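Local coordinates for protein multicopper oxidase (Uncultured bacterium, PDB 4E9V) that probably oxidises substrates at a copper centre and passes the electrons to dioxygen, reducing it to water at a multicopper cluster, as in other multicopper oxidases, at residues A[142-147]-A[201-206]. Sequence-based numbering, arbitrary orientation.
Sequences MMMSTW and HAMHSH. With CU (copper (II) ion), chain H; CU (copper (II) ion), chain G; O (oxygen atom), chain V.
Met144 lies across one face of the His201 imidazole: its CB stands 3.5 Å from the ring centroid and 11° off the ring normal, a CH-pi contact centred on the ring. The two side chains run past each other in opposite senses, which sets Met144 CG over the rim of the ring, 3.8 Å from His201 CG. Bends at chi2 (61°) and chi3 then fold the thioether toward Met203, itself bent at the same two torsions, and the chains meet tip to tip with Met144 CE 4.0 Å from Met203 CG. Thr146 adds its methyl obliquely, CG2 lying 4.0 Å from His201 CE1.

No direct hydrogen bond joins the segments; polar contact passes through one water, which lies in the plane of the imidazole, 2.7 Å from His201 NE2, and gives a weak bond to Met144 O. On the other ring nitrogen, His201 ND1 is hydrogen-bonded to Asp253 OD2, so partners at both nitrogens should limit rotation of the ring beneath Met144.

Farther along the second segment, His204 and His206 bind two different copper ions through NE2, and an oxygen atom is bound to both. His60 of a second subunit shares the ion of His204, while His106 of that subunit and His252 of the same chain share the ion of His206.

The strand axes approach to 9.5 Å at 138°, too far apart for backbone pairing, as expected of strands facing each other across a cupredoxin-type beta sandwich. Strand 138-147 pairs with 188-195 and 167-170, strand 201-205 with 248-253 and 228-231, and Phe193 touches both Met144 and Met203 between the two sheets.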
ATOM      1  N   MET A 142      -2.219 -18.637  -0.513  1.00  7.01           N
ATOM      2  CA  MET A 142      -2.234 -17.861  -1.753  1.00  9.08           C
ATOM      3  C   MET A 142      -1.009 -16.946  -1.798  1.00  9.24           C
ATOM      4  O   MET A 142      -0.968 -15.959  -1.057  1.00  6.26           O
ATOM      5  CB  MET A 142      -3.484 -16.999  -1.879  1.00  6.96           C
ATOM      6  CG  MET A 142      -4.803 -17.755  -1.910  1.00 10.06           C
ATOM      7  SD  MET A 142      -6.145 -16.660  -2.449  1.00 12.75           S
ATOM      8  CE  MET A 142      -7.554 -17.765  -2.214  1.00  7.23           C
ATOM      9  N   MET A 143      -0.056 -17.318  -2.641  1.00  6.63           N
ATOM     10  CA  MET A 143       1.206 -16.578  -2.736  1.00  4.38           C
ATOM     11  C   MET A 143       1.205 -15.785  -4.035  1.00  6.83           C
ATOM     12  O   MET A 143       1.213 -16.365  -5.135  1.00  6.02           O
ATOM     13  CB  MET A 143       2.384 -17.547  -2.643  1.00  6.79           C
ATOM     14  CG  MET A 143       2.387 -18.411  -1.386  1.00  7.78           C
ATOM     15  SD  MET A 143       3.910 -19.401  -1.269  1.00  8.71           S
ATOM     16  CE  MET A 143       4.991 -18.197  -0.486  1.00  9.67           C
ATOM     17  N   MET A 144       1.159 -14.453  -3.901  1.00  9.10           N
ATOM     18  CA  MET A 144       1.017 -13.577  -5.062  1.00  7.36           C
ATOM     19  C   MET A 144       2.374 -13.109  -5.569  1.00  4.45           C
ATOM     20  O   MET A 144       3.255 -12.777  -4.771  1.00  7.46           O
ATOM     21  CB  MET A 144       0.137 -12.358  -4.751  1.00  6.28           C
ATOM     22  CG  MET A 144      -1.356 -12.551  -4.977  1.00 11.90           C
ATOM     23  SD  MET A 144      -2.111 -13.830  -3.971  1.00  9.18           S
ATOM     24  CE  MET A 144      -2.078 -13.133  -2.328  1.00  8.45           C
ATOM     25  N   SER A 145       2.541 -13.085  -6.888  1.00  6.43           N
ATOM     26  CA  SER A 145       3.761 -12.509  -7.447  1.00  8.61           C
ATOM     27  C   SER A 145       3.478 -11.927  -8.823  1.00  9.56           C
ATOM     28  O   SER A 145       2.348 -11.973  -9.327  1.00  8.06           O
ATOM     29  CB  SER A 145       4.894 -13.531  -7.546  1.00  8.08           C
ATOM     30  OG  SER A 145       4.543 -14.564  -8.455  1.00 10.26           O
ATOM     31  N   THR A 146       4.524 -11.366  -9.420  1.00  6.66           N
ATOM     32  CA  THR A 146       4.370 -10.766 -10.754  1.00  9.62           C
ATOM     33  C   THR A 146       5.510 -11.241 -11.654  1.00  8.79           C
ATOM     34  O   THR A 146       6.514 -11.758 -11.144  1.00 11.52           O
ATOM     35  CB  THR A 146       4.334  -9.229 -10.719  1.00 10.76           C
ATOM     36  OG1 THR A 146       5.652  -8.722 -10.434  1.00  7.53           O
ATOM     37  CG2 THR A 146       3.425  -8.721  -9.602  1.00 10.06           C
ATOM     38  N   TRP A 147       5.348 -11.094 -12.965  1.00  6.85           N
ATOM     39  CA  TRP A 147       6.258 -11.587 -13.984  1.00 10.61           C
ATOM     40  C   TRP A 147       6.470 -10.545 -15.085  1.00  8.38           C
ATOM     41  O   TRP A 147       5.519  -9.858 -15.453  1.00  8.27           O
ATOM     42  CB  TRP A 147       5.735 -12.879 -14.638  1.00  7.25           C
ATOM     43  CG  TRP A 147       5.241 -13.857 -13.611  1.00 10.08           C
ATOM     44  CD1 TRP A 147       3.990 -13.866 -13.048  1.00  8.55           C
ATOM     45  CD2 TRP A 147       5.962 -14.940 -13.015  1.00  9.93           C
ATOM     46  NE1 TRP A 147       3.892 -14.897 -12.144  1.00  7.77           N
ATOM     47  CE2 TRP A 147       5.088 -15.570 -12.108  1.00  8.06           C
ATOM     48  CE3 TRP A 147       7.261 -15.446 -13.167  1.00 11.37           C
ATOM     49  CZ2 TRP A 147       5.454 -16.681 -11.342  1.00  9.72           C
ATOM     50  CZ3 TRP A 147       7.609 -16.546 -12.401  1.00 10.00           C
ATOM     51  CH2 TRP A 147       6.726 -17.153 -11.505  1.00  6.84           C
ATOM     52  N   HIS A 201      -1.029  -6.235  -3.929  1.00  4.19           N
ATOM     53  CA  HIS A 201      -2.210  -6.964  -4.378  1.00  7.09           C
ATOM     54  C   HIS A 201      -3.356  -6.677  -3.424  1.00  6.54           C
ATOM     55  O   HIS A 201      -3.263  -6.874  -2.209  1.00  9.37           O
ATOM     56  CB  HIS A 201      -1.915  -8.471  -4.427  1.00  6.74           C
ATOM     57  CG  HIS A 201      -0.716  -8.814  -5.257  1.00  3.51           C
ATOM     58  ND1 HIS A 201      -0.829  -9.098  -6.604  1.00  8.03           N
ATOM     59  CD2 HIS A 201       0.604  -8.912  -4.965  1.00  4.25           C
ATOM     60  CE1 HIS A 201       0.374  -9.358  -7.107  1.00  7.72           C
ATOM     61  NE2 HIS A 201       1.256  -9.254  -6.126  1.00  5.20           N
ATOM     62  N   ALA A 202      -4.473  -6.206  -3.996  1.00  6.86           N
ATOM     63  CA  ALA A 202      -5.618  -5.904  -3.144  1.00  3.00           C
ATOM     64  C   ALA A 202      -6.625  -7.043  -3.229  1.00  7.58           C
ATOM     65  O   ALA A 202      -7.471  -7.097  -4.113  1.00  7.64           O
ATOM     66  CB  ALA A 202      -6.235  -4.583  -3.566  1.00  5.96           C
ATOM     67  N   MET A 203      -6.515  -7.998  -2.303  1.00  9.23           N
ATOM     68  CA  MET A 203      -7.302  -9.225  -2.520  1.00 11.09           C
ATOM     69  C   MET A 203      -8.738  -9.063  -2.042  1.00  8.99           C
ATOM     70  O   MET A 203      -8.974  -8.784  -0.873  1.00  6.96           O
ATOM     71  CB  MET A 203      -6.583 -10.375  -1.817  1.00  8.69           C
ATOM     72  CG  MET A 203      -5.156 -10.576  -2.313  1.00  7.00           C
ATOM     73  SD  MET A 203      -5.016 -10.898  -4.066  1.00  8.71           S
ATOM     74  CE  MET A 203      -5.942 -12.409  -4.294  1.00  8.09           C
ATOM     75  N   HIS A 204      -9.689  -9.246  -2.932  1.00  5.93           N
ATOM     76  CA  HIS A 204     -11.102  -9.006  -2.655  1.00  9.64           C
ATOM     77  C   HIS A 204     -11.944 -10.273  -2.857  1.00  5.69           C
ATOM     78  O   HIS A 204     -11.906 -10.849  -3.954  1.00  8.99           O
ATOM     79  CB  HIS A 204     -11.637  -7.922  -3.592  1.00  8.71           C
ATOM     80  CG  HIS A 204     -13.130  -7.754  -3.558  1.00  7.17           C
ATOM     81  ND1 HIS A 204     -13.840  -7.687  -2.377  1.00 11.44           N
ATOM     82  CD2 HIS A 204     -14.048  -7.636  -4.551  1.00 10.89           C
ATOM     83  CE1 HIS A 204     -15.141  -7.539  -2.638  1.00  9.01           C
ATOM     84  NE2 HIS A 204     -15.281  -7.505  -3.949  1.00  8.57           N
ATOM     85  N   SER A 205     -12.672 -10.656  -1.821  1.00  6.32           N
ATOM     86  CA  SER A 205     -13.585 -11.795  -1.896  1.00  6.17           C
ATOM     87  C   SER A 205     -15.007 -11.360  -2.226  1.00  6.32           C
ATOM     88  O   SER A 205     -15.676 -10.702  -1.426  1.00  8.61           O
ATOM     89  CB  SER A 205     -13.590 -12.575  -0.574  1.00  7.42           C
ATOM     90  OG  SER A 205     -13.870 -11.702   0.513  1.00  7.85           O
ATOM     91  N   HIS A 206     -15.539 -11.736  -3.396  1.00  7.42           N
ATOM     92  CA  HIS A 206     -16.960 -11.438  -3.568  1.00  6.80           C
ATOM     93  C   HIS A 206     -17.793 -12.295  -2.621  1.00  8.36           C
ATOM     94  O   HIS A 206     -17.374 -13.368  -2.176  1.00  6.04           O
ATOM     95  CB  HIS A 206     -17.409 -11.715  -4.991  1.00  7.06           C
ATOM     96  CG  HIS A 206     -16.897 -10.774  -6.026  1.00  7.25           C
ATOM     97  ND1 HIS A 206     -17.618 -10.477  -7.157  1.00 10.48           N
ATOM     98  CD2 HIS A 206     -15.752 -10.064  -6.110  1.00  5.40           C
ATOM     99  CE1 HIS A 206     -16.937  -9.619  -7.917  1.00  9.64           C
ATOM    100  NE2 HIS A 206     -15.810  -9.364  -7.282  1.00  9.20           N
TER
HETATM  101 CU    CU H1405     -16.640  -7.186  -5.250  0.65 17.22          CU
HETATM  102 CU    CU G1404     -14.667  -8.067  -8.285  0.80 18.43          CU
HETATM  103  O     O V3406     -15.499  -6.446  -6.857  0.65  7.35           O
HETATM  104  O   HOH W   1       3.913  -9.606  -5.899  1.00  6.46           O